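Local atomic coordinates of EcmrR transcriptional regulator (Escherichia coli, PDB entry 6WL5), a protein that probably senses drugs such as cationic amphiphiles through its GyrI-like C-terminal domain and, as a multidrug-sensing MerR family regulator, activates transcription. Residues A[9-14]-A[151-156]; A[13-18]-A[78-83]; A[19-24]-A[30-35]; A[70-75]-A[88-93]; A[100-103]-A[108-111]. All coordinates share one frame; numbering follows the deposited sequence. Where two conformers were deposited one is given.

Contact 1: residues A[9-14]-A[151-156]; sequences KEIPEC and EIQFPV. With EDO (1,2-ethanediol), chain K.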
# COMPACT_ATOMS: atom_id res chain seq x y z
N LYS A 9 -13.89 -6.52 0.86
CA LYS A 9 -14.03 -5.70 2.06
C LYS A 9 -14.30 -4.24 1.71
O LYS A 9 -14.02 -3.79 0.60
CB LYS A 9 -12.79 -5.82 2.94
CG LYS A 9 -11.49 -5.39 2.31
CD LYS A 9 -10.33 -5.52 3.33
CE LYS A 9 -10.08 -6.96 3.76
NZ LYS A 9 -8.83 -7.01 4.63
N GLU A 10 -14.89 -3.52 2.65
CA GLU A 10 -15.01 -2.08 2.56
C GLU A 10 -13.92 -1.47 3.43
O GLU A 10 -13.83 -1.79 4.63
CB GLU A 10 -16.39 -1.59 3.03
CG GLU A 10 -17.54 -2.29 2.36
CD GLU A 10 -17.87 -1.78 0.98
OE1 GLU A 10 -17.22 -0.81 0.54
OE2 GLU A 10 -18.81 -2.34 0.35
N ILE A 11 -13.11 -0.60 2.83
CA ILE A 11 -12.00 0.06 3.52
C ILE A 11 -12.40 1.52 3.71
O ILE A 11 -12.62 2.23 2.72
CB ILE A 11 -10.68 -0.07 2.75
CG1 ILE A 11 -10.32 -1.54 2.55
CG2 ILE A 11 -9.56 0.65 3.52
CD1 ILE A 11 -9.14 -1.78 1.59
N PRO A 12 -12.56 1.99 4.94
CA PRO A 12 -12.99 3.38 5.15
C PRO A 12 -11.89 4.37 4.80
O PRO A 12 -10.71 4.04 4.67
CB PRO A 12 -13.30 3.44 6.65
CG PRO A 12 -13.12 2.04 7.17
CD PRO A 12 -12.37 1.25 6.21
N GLU A 13 -12.31 5.63 4.66
CA GLU A 13 -11.34 6.70 4.45
C GLU A 13 -10.39 6.81 5.63
O GLU A 13 -10.71 6.47 6.78
CB GLU A 13 -12.05 8.02 4.16
CG GLU A 13 -12.60 8.73 5.34
CD GLU A 13 -13.22 10.06 4.97
OE1 GLU A 13 -13.22 10.93 5.84
OE2 GLU A 13 -13.69 10.23 3.83
N CYS A 14 -9.18 7.27 5.34
CA CYS A 14 -8.18 7.51 6.37
C CYS A 14 -7.38 8.75 6.03
O CYS A 14 -7.31 9.17 4.88
CB CYS A 14 -7.24 6.33 6.52
SG CYS A 14 -6.31 5.87 5.03
N GLU A 151 -0.84 -7.24 2.41
CA GLU A 151 -2.15 -7.37 1.81
C GLU A 151 -2.24 -6.53 0.55
O GLU A 151 -1.95 -5.33 0.58
CB GLU A 151 -3.28 -7.01 2.78
CG GLU A 151 -4.65 -7.23 2.15
CD GLU A 151 -5.79 -7.20 3.13
OE1 GLU A 151 -6.02 -8.22 3.84
OE2 GLU A 151 -6.47 -6.16 3.19
N ILE A 152 -2.63 -7.17 -0.54
CA ILE A 152 -2.81 -6.48 -1.83
C ILE A 152 -4.30 -6.20 -2.00
O ILE A 152 -5.12 -7.11 -1.85
CB ILE A 152 -2.25 -7.28 -3.02
CG1 ILE A 152 -0.80 -7.72 -2.80
CG2 ILE A 152 -2.36 -6.41 -4.29
CD1 ILE A 152 0.15 -6.63 -2.33
N GLN A 153 -4.65 -4.94 -2.26
CA GLN A 153 -6.04 -4.47 -2.27
C GLN A 153 -6.34 -3.81 -3.61
O GLN A 153 -5.79 -2.76 -3.93
CB GLN A 153 -6.28 -3.47 -1.13
CG GLN A 153 -5.68 -3.94 0.23
CD GLN A 153 -5.82 -2.91 1.32
OE1 GLN A 153 -5.61 -1.71 1.11
NE2 GLN A 153 -6.08 -3.38 2.54
N PHE A 154 -7.26 -4.41 -4.38
CA PHE A 154 -7.71 -3.84 -5.65
C PHE A 154 -9.04 -3.13 -5.47
O PHE A 154 -10.06 -3.79 -5.17
CB PHE A 154 -7.88 -4.97 -6.68
CG PHE A 154 -6.63 -5.34 -7.45
CD1 PHE A 154 -5.36 -5.17 -6.92
CD2 PHE A 154 -6.73 -5.87 -8.71
CE1 PHE A 154 -4.23 -5.53 -7.63
CE2 PHE A 154 -5.61 -6.21 -9.43
CZ PHE A 154 -4.35 -6.04 -8.89
N PRO A 155 -9.10 -1.81 -5.63
CA PRO A 155 -10.40 -1.11 -5.59
C PRO A 155 -11.26 -1.56 -6.77
O PRO A 155 -10.82 -1.50 -7.91
CB PRO A 155 -10.01 0.37 -5.70
CG PRO A 155 -8.53 0.42 -5.35
CD PRO A 155 -7.99 -0.88 -5.90
N VAL A 156 -12.47 -2.02 -6.48
CA VAL A 156 -13.32 -2.57 -7.53
C VAL A 156 -14.78 -2.14 -7.42
O VAL A 156 -15.25 -1.68 -6.38
CB VAL A 156 -13.27 -4.12 -7.57
CG1 VAL A 156 -11.89 -4.62 -7.93
CG2 VAL A 156 -13.68 -4.72 -6.24
C1 EDO K . -19.59 -2.68 -5.44
O1 EDO K . -19.82 -2.77 -6.86
C2 EDO K . -18.15 -2.29 -5.14
O2 EDO K . -17.87 -0.92 -5.47

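Contact 2: residues A[13-18]-A[78-83]; sequences ECIVYS and NDFGKN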
# COMPACT_ATOMS: atom_id res chain seq x y z
N GLU A 13 -12.31 5.63 4.66
CA GLU A 13 -11.34 6.70 4.45
C GLU A 13 -10.39 6.81 5.63
O GLU A 13 -10.71 6.47 6.78
CB GLU A 13 -12.05 8.02 4.16
CG GLU A 13 -12.60 8.73 5.34
CD GLU A 13 -13.22 10.06 4.97
OE1 GLU A 13 -13.22 10.93 5.84
OE2 GLU A 13 -13.69 10.23 3.83
N CYS A 14 -9.18 7.27 5.34
CA CYS A 14 -8.18 7.51 6.37
C CYS A 14 -7.38 8.75 6.03
O CYS A 14 -7.31 9.17 4.88
CB CYS A 14 -7.24 6.33 6.52
SG CYS A 14 -6.31 5.87 5.03
N ILE A 15 -6.81 9.36 7.07
CA ILE A 15 -5.86 10.45 6.93
C ILE A 15 -4.48 9.82 6.93
O ILE A 15 -4.21 8.94 7.76
CB ILE A 15 -5.96 11.43 8.11
CG1 ILE A 15 -7.39 11.91 8.30
CG2 ILE A 15 -4.96 12.59 7.94
CD1 ILE A 15 -7.61 12.62 9.62
N VAL A 16 -3.63 10.25 6.00
CA VAL A 16 -2.28 9.74 5.90
C VAL A 16 -1.30 10.90 5.75
O VAL A 16 -1.64 11.99 5.28
CB VAL A 16 -2.09 8.77 4.71
CG1 VAL A 16 -3.08 7.63 4.78
CG2 VAL A 16 -2.16 9.49 3.35
N TYR A 17 -0.05 10.62 6.08
CA TYR A 17 1.06 11.34 5.47
C TYR A 17 1.58 10.50 4.33
O TYR A 17 1.40 9.27 4.32
CB TYR A 17 2.16 11.72 6.47
CG TYR A 17 2.91 10.63 7.17
CD1 TYR A 17 3.98 9.98 6.57
CD2 TYR A 17 2.57 10.28 8.47
CE1 TYR A 17 4.70 9.00 7.26
CE2 TYR A 17 3.27 9.31 9.15
CZ TYR A 17 4.32 8.68 8.54
OH TYR A 17 4.98 7.74 9.28
N SER A 18 2.14 11.17 3.32
CA SER A 18 2.43 10.49 2.06
C SER A 18 3.52 11.22 1.28
O SER A 18 3.75 12.42 1.46
CB SER A 18 1.14 10.40 1.23
OG SER A 18 0.70 11.70 0.85
N ASN A 78 -3.88 9.56 13.09
CA ASN A 78 -5.18 9.92 13.66
C ASN A 78 -5.60 11.35 13.31
O ASN A 78 -6.79 11.62 13.23
CB ASN A 78 -5.19 9.74 15.18
CG ASN A 78 -5.19 8.27 15.58
OD1 ASN A 78 -5.83 7.45 14.96
ND2 ASN A 78 -4.47 7.96 16.65
N ASP A 79 -4.66 12.26 13.08
CA ASP A 79 -5.07 13.58 12.63
C ASP A 79 -4.05 14.21 11.70
O ASP A 79 -2.90 13.77 11.60
CB ASP A 79 -5.32 14.52 13.81
CG ASP A 79 -6.18 13.90 14.88
OD1 ASP A 79 -5.66 13.05 15.63
OD2 ASP A 79 -7.36 14.28 14.96
N PHE A 80 -4.50 15.24 11.00
CA PHE A 80 -3.62 15.97 10.11
C PHE A 80 -2.46 16.59 10.87
O PHE A 80 -2.60 17.01 12.03
CB PHE A 80 -4.39 17.11 9.44
CG PHE A 80 -5.18 16.69 8.25
CD1 PHE A 80 -6.41 16.07 8.41
CD2 PHE A 80 -4.69 16.90 6.97
CE1 PHE A 80 -7.15 15.67 7.30
CE2 PHE A 80 -5.41 16.50 5.86
CZ PHE A 80 -6.65 15.88 6.03
N GLY A 81 -1.31 16.65 10.21
CA GLY A 81 -0.21 17.47 10.66
C GLY A 81 0.15 18.52 9.62
O GLY A 81 -0.64 18.81 8.72
N LYS A 82 1.34 19.08 9.75
CA LYS A 82 1.84 20.08 8.82
C LYS A 82 2.68 19.38 7.76
O LYS A 82 3.54 18.56 8.09
CB LYS A 82 2.77 21.05 9.57
CG LYS A 82 2.10 21.89 10.63
CD LYS A 82 3.15 22.67 11.44
CE LYS A 82 2.85 22.73 12.95
NZ LYS A 82 1.51 22.17 13.38
N ASN A 83 2.45 19.72 6.50
CA ASN A 83 3.29 19.17 5.45
C ASN A 83 4.75 19.51 5.72
O ASN A 83 5.07 20.52 6.36
CB ASN A 83 2.84 19.70 4.09
CG ASN A 83 1.43 19.26 3.72
OD1 ASN A 83 0.89 18.32 4.30
ND2 ASN A 83 0.84 19.93 2.74

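Contact 3: residues A[19-24]-A[30-35]; sequences KRFIVP and IKLIPP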
# COMPACT_ATOMS: atom_id res chain seq x y z
N LYS A 19 4.21 10.47 0.44
CA LYS A 19 5.15 11.03 -0.51
C LYS A 19 5.07 10.23 -1.80
O LYS A 19 4.98 9.01 -1.76
CB LYS A 19 6.60 11.04 0.04
CG LYS A 19 7.55 11.87 -0.81
CD LYS A 19 8.85 12.16 -0.09
CE LYS A 19 9.85 12.89 -0.98
NZ LYS A 19 11.04 13.32 -0.18
N ARG A 20 5.08 10.92 -2.93
CA ARG A 20 4.92 10.29 -4.23
C ARG A 20 6.22 10.40 -5.03
O ARG A 20 6.94 11.41 -4.94
CB ARG A 20 3.78 10.97 -5.00
CG ARG A 20 3.40 10.24 -6.26
CD ARG A 20 1.99 10.64 -6.66
NE ARG A 20 1.62 10.11 -7.97
CZ ARG A 20 0.43 10.29 -8.49
NH1 ARG A 20 -0.48 10.99 -7.80
NH2 ARG A 20 0.12 9.79 -9.68
N PHE A 21 6.51 9.34 -5.78
CA PHE A 21 7.80 9.15 -6.42
C PHE A 21 7.61 8.46 -7.77
O PHE A 21 6.70 7.64 -7.93
CB PHE A 21 8.73 8.17 -5.67
CG PHE A 21 8.99 8.47 -4.24
CD1 PHE A 21 10.07 9.25 -3.89
CD2 PHE A 21 8.23 7.89 -3.23
CE1 PHE A 21 10.37 9.51 -2.57
CE2 PHE A 21 8.55 8.12 -1.90
CZ PHE A 21 9.60 8.95 -1.57
N ILE A 22 8.52 8.70 -8.71
CA ILE A 22 8.79 7.80 -9.83
C ILE A 22 10.04 7.00 -9.48
O ILE A 22 11.13 7.58 -9.34
CB ILE A 22 9.05 8.56 -11.14
CG1 ILE A 22 7.93 9.52 -11.50
CG2 ILE A 22 9.29 7.58 -12.28
CD1 ILE A 22 6.61 8.81 -11.67
N VAL A 23 9.91 5.68 -9.39
CA VAL A 23 11.00 4.85 -8.90
C VAL A 23 11.55 3.89 -9.95
O VAL A 23 10.79 3.32 -10.75
CB VAL A 23 10.61 4.09 -7.61
CG1 VAL A 23 10.28 5.07 -6.51
CG2 VAL A 23 9.47 3.11 -7.88
N PRO A 24 12.88 3.67 -9.99
CA PRO A 24 13.42 2.76 -11.00
C PRO A 24 12.94 1.34 -10.86
O PRO A 24 12.79 0.63 -11.86
CB PRO A 24 14.94 2.86 -10.80
CG PRO A 24 15.19 4.04 -9.99
CD PRO A 24 13.93 4.45 -9.32
N ILE A 30 11.97 1.18 -1.87
CA ILE A 30 11.83 0.96 -0.45
C ILE A 30 12.95 1.61 0.37
O ILE A 30 12.72 1.97 1.53
CB ILE A 30 11.58 -0.51 -0.07
CG1 ILE A 30 12.83 -1.33 -0.38
CG2 ILE A 30 10.32 -1.06 -0.78
CD1 ILE A 30 12.63 -2.81 -0.14
N LYS A 31 14.13 1.83 -0.22
CA LYS A 31 15.19 2.58 0.45
C LYS A 31 14.80 4.02 0.74
O LYS A 31 15.37 4.65 1.65
CB LYS A 31 16.48 2.53 -0.38
CG LYS A 31 17.18 1.20 -0.33
CD LYS A 31 18.48 1.17 -1.08
CE LYS A 31 18.25 1.25 -2.54
NZ LYS A 31 19.56 1.14 -3.27
N LEU A 32 13.84 4.56 -0.03
CA LEU A 32 13.31 5.90 0.17
C LEU A 32 12.28 5.97 1.29
O LEU A 32 11.91 7.07 1.70
CB LEU A 32 12.70 6.40 -1.15
CG LEU A 32 13.63 6.44 -2.37
CD1 LEU A 32 12.78 6.79 -3.61
CD2 LEU A 32 14.81 7.40 -2.21
N ILE A 33 11.86 4.85 1.85
CA ILE A 33 10.74 4.88 2.79
C ILE A 33 11.14 5.28 4.21
O ILE A 33 10.47 6.13 4.80
CB ILE A 33 9.94 3.57 2.75
CG1 ILE A 33 9.12 3.48 1.44
CG2 ILE A 33 9.01 3.46 3.97
CD1 ILE A 33 8.55 2.10 1.13
N PRO A 34 12.19 4.72 4.80
CA PRO A 34 12.50 5.05 6.19
C PRO A 34 12.61 6.55 6.44
O PRO A 34 12.15 7.00 7.50
CB PRO A 34 13.82 4.31 6.45
CG PRO A 34 13.71 3.11 5.56
CD PRO A 34 13.05 3.64 4.28
N PRO A 35 13.25 7.34 5.57
CA PRO A 35 13.38 8.78 5.86
C PRO A 35 12.05 9.51 6.00
O PRO A 35 12.00 10.58 6.63
CB PRO A 35 14.17 9.31 4.65
CG PRO A 35 15.01 8.15 4.20
CD PRO A 35 14.13 6.93 4.44

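Contact 4: residues A[70-75]-A[88-93]; sequences DVEFCE and IFQVIP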
# COMPACT_ATOMS: atom_id res chain seq x y z
N ASP A 70 5.16 4.75 -10.83
CA ASP A 70 4.55 5.87 -10.12
C ASP A 70 3.92 5.33 -8.84
O ASP A 70 2.87 4.68 -8.88
CB ASP A 70 3.52 6.55 -11.02
CG ASP A 70 2.95 7.84 -10.43
OD1 ASP A 70 3.19 8.17 -9.24
OD2 ASP A 70 2.21 8.51 -11.19
N VAL A 71 4.58 5.60 -7.69
CA VAL A 71 4.17 5.03 -6.42
C VAL A 71 4.01 6.14 -5.40
O VAL A 71 4.69 7.16 -5.46
CB VAL A 71 5.22 4.00 -5.93
CG1 VAL A 71 5.22 2.81 -6.87
CG2 VAL A 71 6.63 4.62 -5.72
N GLU A 72 3.11 5.92 -4.45
CA GLU A 72 2.86 6.87 -3.37
C GLU A 72 2.83 6.12 -2.04
O GLU A 72 1.95 5.29 -1.81
CB GLU A 72 1.57 7.64 -3.63
CG GLU A 72 1.32 8.76 -2.65
CD GLU A 72 0.20 9.68 -3.09
OE1 GLU A 72 -0.76 9.14 -3.68
OE2 GLU A 72 0.28 10.92 -2.85
N PHE A 73 3.82 6.39 -1.20
CA PHE A 73 3.86 5.79 0.11
C PHE A 73 2.93 6.54 1.04
O PHE A 73 3.01 7.77 1.15
CB PHE A 73 5.26 5.86 0.71
CG PHE A 73 5.32 5.28 2.06
CD1 PHE A 73 5.25 3.92 2.23
CD2 PHE A 73 5.35 6.10 3.17
CE1 PHE A 73 5.31 3.37 3.50
CE2 PHE A 73 5.44 5.57 4.45
CZ PHE A 73 5.40 4.20 4.61
N CYS A 74 2.12 5.79 1.78
CA CYS A 74 1.14 6.34 2.71
C CYS A 74 1.17 5.65 4.06
O CYS A 74 1.34 4.44 4.17
CB CYS A 74 -0.27 6.15 2.14
SG CYS A 74 -0.59 6.91 0.55
N GLU A 75 1.01 6.44 5.11
CA GLU A 75 0.90 5.88 6.44
C GLU A 75 -0.20 6.61 7.18
O GLU A 75 -0.20 7.84 7.26
CB GLU A 75 2.26 5.98 7.15
CG GLU A 75 2.38 5.18 8.40
CD GLU A 75 3.80 4.71 8.71
OE1 GLU A 75 3.90 3.82 9.58
OE2 GLU A 75 4.81 5.25 8.14
N ILE A 88 3.23 15.08 2.36
CA ILE A 88 1.95 15.77 2.42
C ILE A 88 0.89 14.93 3.13
O ILE A 88 0.87 13.69 3.02
CB ILE A 88 1.49 16.21 1.01
CG1 ILE A 88 1.16 14.99 0.19
CG2 ILE A 88 2.55 17.08 0.30
CD1 ILE A 88 -0.29 14.67 0.26
N PHE A 89 0.05 15.60 3.89
CA PHE A 89 -1.12 14.99 4.51
C PHE A 89 -2.32 15.09 3.56
O PHE A 89 -2.54 16.11 2.91
CB PHE A 89 -1.42 15.69 5.83
CG PHE A 89 -0.40 15.39 6.90
CD1 PHE A 89 0.78 16.10 6.97
CD2 PHE A 89 -0.63 14.37 7.81
CE1 PHE A 89 1.74 15.82 7.94
CE2 PHE A 89 0.31 14.08 8.80
CZ PHE A 89 1.49 14.81 8.87
N GLN A 90 -3.05 13.98 3.43
CA GLN A 90 -4.21 13.92 2.57
C GLN A 90 -5.17 12.85 3.11
O GLN A 90 -4.80 12.00 3.92
CB GLN A 90 -3.81 13.65 1.12
CG GLN A 90 -3.19 12.30 0.90
CD GLN A 90 -2.84 12.04 -0.56
OE1 GLN A 90 -3.73 12.01 -1.44
NE2 GLN A 90 -1.57 11.81 -0.81
N VAL A 91 -6.42 12.95 2.69
CA VAL A 91 -7.42 11.93 3.00
C VAL A 91 -7.46 10.95 1.83
O VAL A 91 -7.66 11.35 0.69
CB VAL A 91 -8.80 12.56 3.22
CG1 VAL A 91 -9.86 11.46 3.39
CG2 VAL A 91 -8.78 13.53 4.41
N ILE A 92 -7.27 9.67 2.12
CA ILE A 92 -7.36 8.62 1.11
C ILE A 92 -8.78 8.06 1.15
O ILE A 92 -9.22 7.60 2.22
CB ILE A 92 -6.33 7.51 1.37
CG1 ILE A 92 -4.88 8.06 1.37
CG2 ILE A 92 -6.46 6.40 0.33
CD1 ILE A 92 -4.46 8.77 0.11
N PRO A 93 -9.52 8.09 0.05
CA PRO A 93 -10.96 7.83 0.14
C PRO A 93 -11.29 6.37 0.41
O PRO A 93 -10.47 5.46 0.22
CB PRO A 93 -11.50 8.28 -1.23
CG PRO A 93 -10.32 8.03 -2.16
CD PRO A 93 -9.10 8.42 -1.33
O HOH W 1 -3.27 10.20 -3.75

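Contact 5: residues A[100-103]-A[108-111]; sequences VIHK and SLRN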
# COMPACT_ATOMS: atom_id res chain seq x y z
N VAL A 100 -6.04 -9.98 -1.26
CA VAL A 100 -5.38 -11.23 -0.90
C VAL A 100 -4.21 -10.91 0.01
O VAL A 100 -3.65 -9.82 -0.06
CB VAL A 100 -4.87 -12.06 -2.09
CG1 VAL A 100 -6.02 -12.52 -2.95
CG2 VAL A 100 -3.83 -11.29 -2.91
N ILE A 101 -3.87 -11.86 0.83
CA ILE A 101 -2.63 -11.80 1.60
C ILE A 101 -1.51 -12.50 0.86
O ILE A 101 -1.62 -13.69 0.50
CB ILE A 101 -2.83 -12.42 3.00
CG1 ILE A 101 -3.84 -11.60 3.81
CG2 ILE A 101 -1.49 -12.59 3.74
CD1 ILE A 101 -3.28 -10.31 4.40
N HIS A 102 -0.41 -11.78 0.66
CA HIS A 102 0.84 -12.34 0.18
C HIS A 102 1.75 -12.62 1.37
O HIS A 102 2.13 -11.70 2.12
CB HIS A 102 1.54 -11.37 -0.76
CG HIS A 102 2.84 -11.89 -1.25
ND1 HIS A 102 2.92 -12.87 -2.22
CD2 HIS A 102 4.10 -11.64 -0.85
CE1 HIS A 102 4.20 -13.18 -2.40
NE2 HIS A 102 4.93 -12.41 -1.62
N LYS A 103 2.01 -13.90 1.62
CA LYS A 103 2.97 -14.31 2.62
C LYS A 103 4.35 -14.44 1.99
O LYS A 103 4.49 -14.92 0.86
CB LYS A 103 2.57 -15.66 3.22
CG LYS A 103 1.36 -15.58 4.16
CD LYS A 103 1.62 -14.66 5.37
CE LYS A 103 2.64 -15.25 6.32
NZ LYS A 103 2.12 -16.54 6.86
N SER A 108 8.19 -12.19 -4.92
CA SER A 108 7.05 -12.84 -5.55
C SER A 108 5.76 -12.06 -5.38
O SER A 108 4.69 -12.61 -5.68
CB SER A 108 6.89 -14.23 -4.96
OG SER A 108 6.86 -14.19 -3.54
N LEU A 109 5.81 -10.80 -4.96
CA LEU A 109 4.59 -10.00 -4.88
C LEU A 109 3.78 -10.03 -6.17
O LEU A 109 2.54 -9.97 -6.14
CB LEU A 109 4.94 -8.53 -4.55
CG LEU A 109 5.18 -8.20 -3.08
CD1 LEU A 109 5.78 -6.81 -2.93
CD2 LEU A 109 3.91 -8.26 -2.25
N ARG A 110 4.46 -10.02 -7.33
CA ARG A 110 3.73 -9.96 -8.60
C ARG A 110 2.69 -11.07 -8.71
O ARG A 110 1.67 -10.90 -9.39
CB ARG A 110 4.66 -10.05 -9.81
CG ARG A 110 5.39 -11.39 -9.98
CD ARG A 110 6.36 -11.43 -11.20
NE ARG A 110 7.43 -10.47 -11.07
CZ ARG A 110 8.60 -10.71 -10.48
NH1 ARG A 110 8.88 -11.91 -10.00
NH2 ARG A 110 9.49 -9.75 -10.40
N ASN A 111 2.93 -12.21 -8.06
CA ASN A 111 2.00 -13.32 -8.16
C ASN A 111 0.62 -12.98 -7.56
O ASN A 111 -0.42 -13.45 -8.04
CB ASN A 111 2.56 -14.55 -7.47
CG ASN A 111 3.79 -15.09 -8.14
OD1 ASN A 111 4.06 -14.80 -9.29
ND2 ASN A 111 4.49 -15.95 -7.45

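Contact 1: residues A[9-14]-A[151-156]
One carboxylate oxygen takes two donors here: Glu151 OE2 is held by Lys9 from strand 7-23 and by Gln153 from its own strand. The salt bridge from Lys9 NZ to Glu151 OE2 measures 2.9 Å and uses the syn lone pair. A weak bond of 3.2 Å joins Lys9 NZ to Glu151 OE1, so the ammonium sits across both oxygens. On the anti side, Gln153 NE2 gives Glu151 OE2 a nearly straight bond (171°) of 2.9 Å. The amide nitrogen lies 15° out of the carboxylate plane, and the bond lies in the amide plane of Gln153. Glu151 was deposited in two conformers. In the conformer described, these bonds would hold the carboxylate's rotation. The side chain is extended, with CG opposite the backbone N (chi1 -177°), and comes toward the lysine from the opposite direction.

Beside the ion pair, Ile11 CD1 lies over one face of the Gln153 amide, 3.5 Å from Gln153 CD. The other end of that amide is also fixed, since Gln153 OE1 is hydrogen-bonded to Tyr54 OH. An ethanediol, probably from the crystallisation liquor, binds Val156 O.

The two strands are not paired. Strand 88-103 runs between them, bonding Lys9 through Ala97 and Ile152 through Val100. Ile152 and Phe154 point to the other face of the sheet, against helix 109-123.

Contact 2: residues A[13-18]-A[78-83]
Ile15 meets Phe80 through a methyl group set over the aromatic face. Its CG2 lies 3.9 Å from the centroid of the Phe80 ring, 16° off the ring normal, which makes a CH-pi contact. The methyl is displaced toward the CD1-CE1 edge, with Ile15 CG2 3.8 Å from each of Phe80 CD1 and CE1. The longer branch reaches backbone and ring alike: Ile15 CD1 is 3.8 Å from Asn78 O and from Phe80 CD1, and 4.1 Å from Asp79 CA. The two side chains cross at about a right angle. CG1 of Ile15 stands beside the backbone N (chi1 -54°), which leaves CG2 opposite that N. The CB atoms of Asn78 and Asp79 point away, so these two residues meet Ile15 through their main chain.

The contact is a surface one. It lays the loop that links strands 69-77 and 88-103 beside residues 13-18 of strand 7-23, within the antiparallel sheet of the GyrI-like domain.

Backbone bonds position both partners. Ile15 is paired with Val77, just ahead of the loop, and Asn78 with Thr48. Phe80 also rests on Phe89 and Val91 of strand 88-103, which holds its ring near Ile15. Further along the loop, Lys82 N is bonded to Asn44 OD1, and Asn83 OD1 accepts from Phe89 N.

Contact 3: residues A[19-24]-A[30-35]
The bond from Ile33 N to Ile30 O, 3.0 Å long, closes the turn that brings Leu32 to Phe21 and Val23. It is a main-chain bond, and what it presents is wholly apolar. Leu32 CD1 sits over one face of the Phe21 ring, 3.6 Å above its plane. It is 4.0 Å from the centroid of the Phe21 ring and 26° off the ring normal, a CH-pi contact shifted toward the rim. The closest pair is Phe21 CD1 and Leu32 CD1, at 3.7 Å. Leu32 CB extends the cover of the same face toward its tip, 4.0 Å from Phe21 CZ. The CD1 methyl also reaches the strand two residues on, where Leu32 CD1 is 4.2 Å from Val23 CG1. One leucine branch thus spans two strand residues that face the same way.

The side chains slide past each other in opposite directions. In Leu32, CG lies opposite the carbonyl carbon (chi1 -58°), which sends the branch back over the strand. Leu32 is exposed, whereas Val23 is buried.

Ile30 and Ile33, on the same short segment, line a pocket that holds cetyl-trimethyl-ammonium. Strand 7-23 pairs here with strand 69-77, through Phe21 with Val71 and Val23 with Met69. Tyr29 of helix 26-31 and Ile36 of helix 34-43 also touch Phe21, so Leu32 packs where the two helices meet.

Contact 4: residues A[70-75]-A[88-93]
The carboxylate of Glu72 and the amide of Gln90 meet with their planes 71° apart. The amide nitrogen stands over the carboxylate: Gln90 NE2 approaches Glu72 OE2 from 60° out of its plane. The bond stays close to the plane of the donor amide, at 2.9 Å from Gln90 NE2 to Glu72 OE2, and is bent, with an N-H...O angle of 143°.

This is a cross-strand contact in the antiparallel sheet of the GyrI-like domain. Strand 7-23 runs between strands 69-77 and 88-103 and pairs with both. The two side chains reach over it from opposite directions. Glu72 is extended, with CG opposite its backbone N. Gln90 has CG between its backbone N and carbonyl carbon, and is extended from there.

Both ends have further partners. Glu72 OE1 is bonded to His60 NE2, and Gln90 NE2 to Ser18 OG on the strand between. Glu72 is buried, so these bonds, with a water, satisfy its oxygens. The bond with His60 may favour the ionised form of Glu72. On the other face of strand 69-77, Phe73 packs on Ile33, and Glu75 touches a bound cetyl-trimethyl-ammonium.

Two residues along, Cys74 SG and Ile92 CD1 are 4.3 Å apart, a looser apolar touch beside the polar pair. A single water links Glu72 OE1, already bonded to His60, with Gln90 OE1, donating to them at 2.7 Å and 3.0 Å.

Contact 5: residues A[100-103]-A[108-111]
His102 carries most of the buried surface, and Leu109 and Ser108 share nearly all the rest. The imidazole lies flat against the start of helix 109-123. Leu109 CA stands over the centre of one ring face, 4.1 Å from the centroid of the His102 ring and 11° off its normal, a CH-pi contact. The leucine side chain crosses the histidine at about a right angle and brings its CD2 to 3.7 Å from His102 CD2. Ser108 OG comes to the ring edge in plane, 3.1 Å from His102 CE1. CG of His102 is opposite the backbone N (chi1 179°), which carries the ring off the strand to the helix.

The contact joins the end of strand 88-103 to the helix that follows it, across a short turn. Asn111 N bonds to Ser108 O in the first turn of the helix. Leu109 also lines a cetyl-trimethyl-ammonium pocket, so the residue on the ring touches the ligand too.

Both ring nitrogens are engaged: ND1 with Tyr4 OH, and NE2 with Pro105 O in the turn. A carbonyl oxygen can only accept, so NE2 probably carries a proton.

All five contacts are tied to one antiparallel sheet. Contacts 1, 2 and 3 follow strand 7-23 along its length, and contact 4 bridges it. Contacts 2 and 4 are closest, with centres 8 Å apart, and Tyr17 OH lies 2.7 Å from Glu75 OE2. Contact 3 joins contact 4 through the salt bridge of Arg20 NE and Asp70 OD1, 2.8 Å. Contact 1 packs on contact 5 through Ile152 CD1 and Leu109 CD2, 4.1 Å apart. Contacts 2 and 5 lie about 27 Å apart between centres, on opposite sides of the chain's centre. Cetyl-trimethyl-ammonium pockets involve contact 3 (Ile30, Ile33), contact 4 (Glu75) and contact 5 (Leu109). The Glu151 side chain of contact 1 is about 11 Å from a ligand.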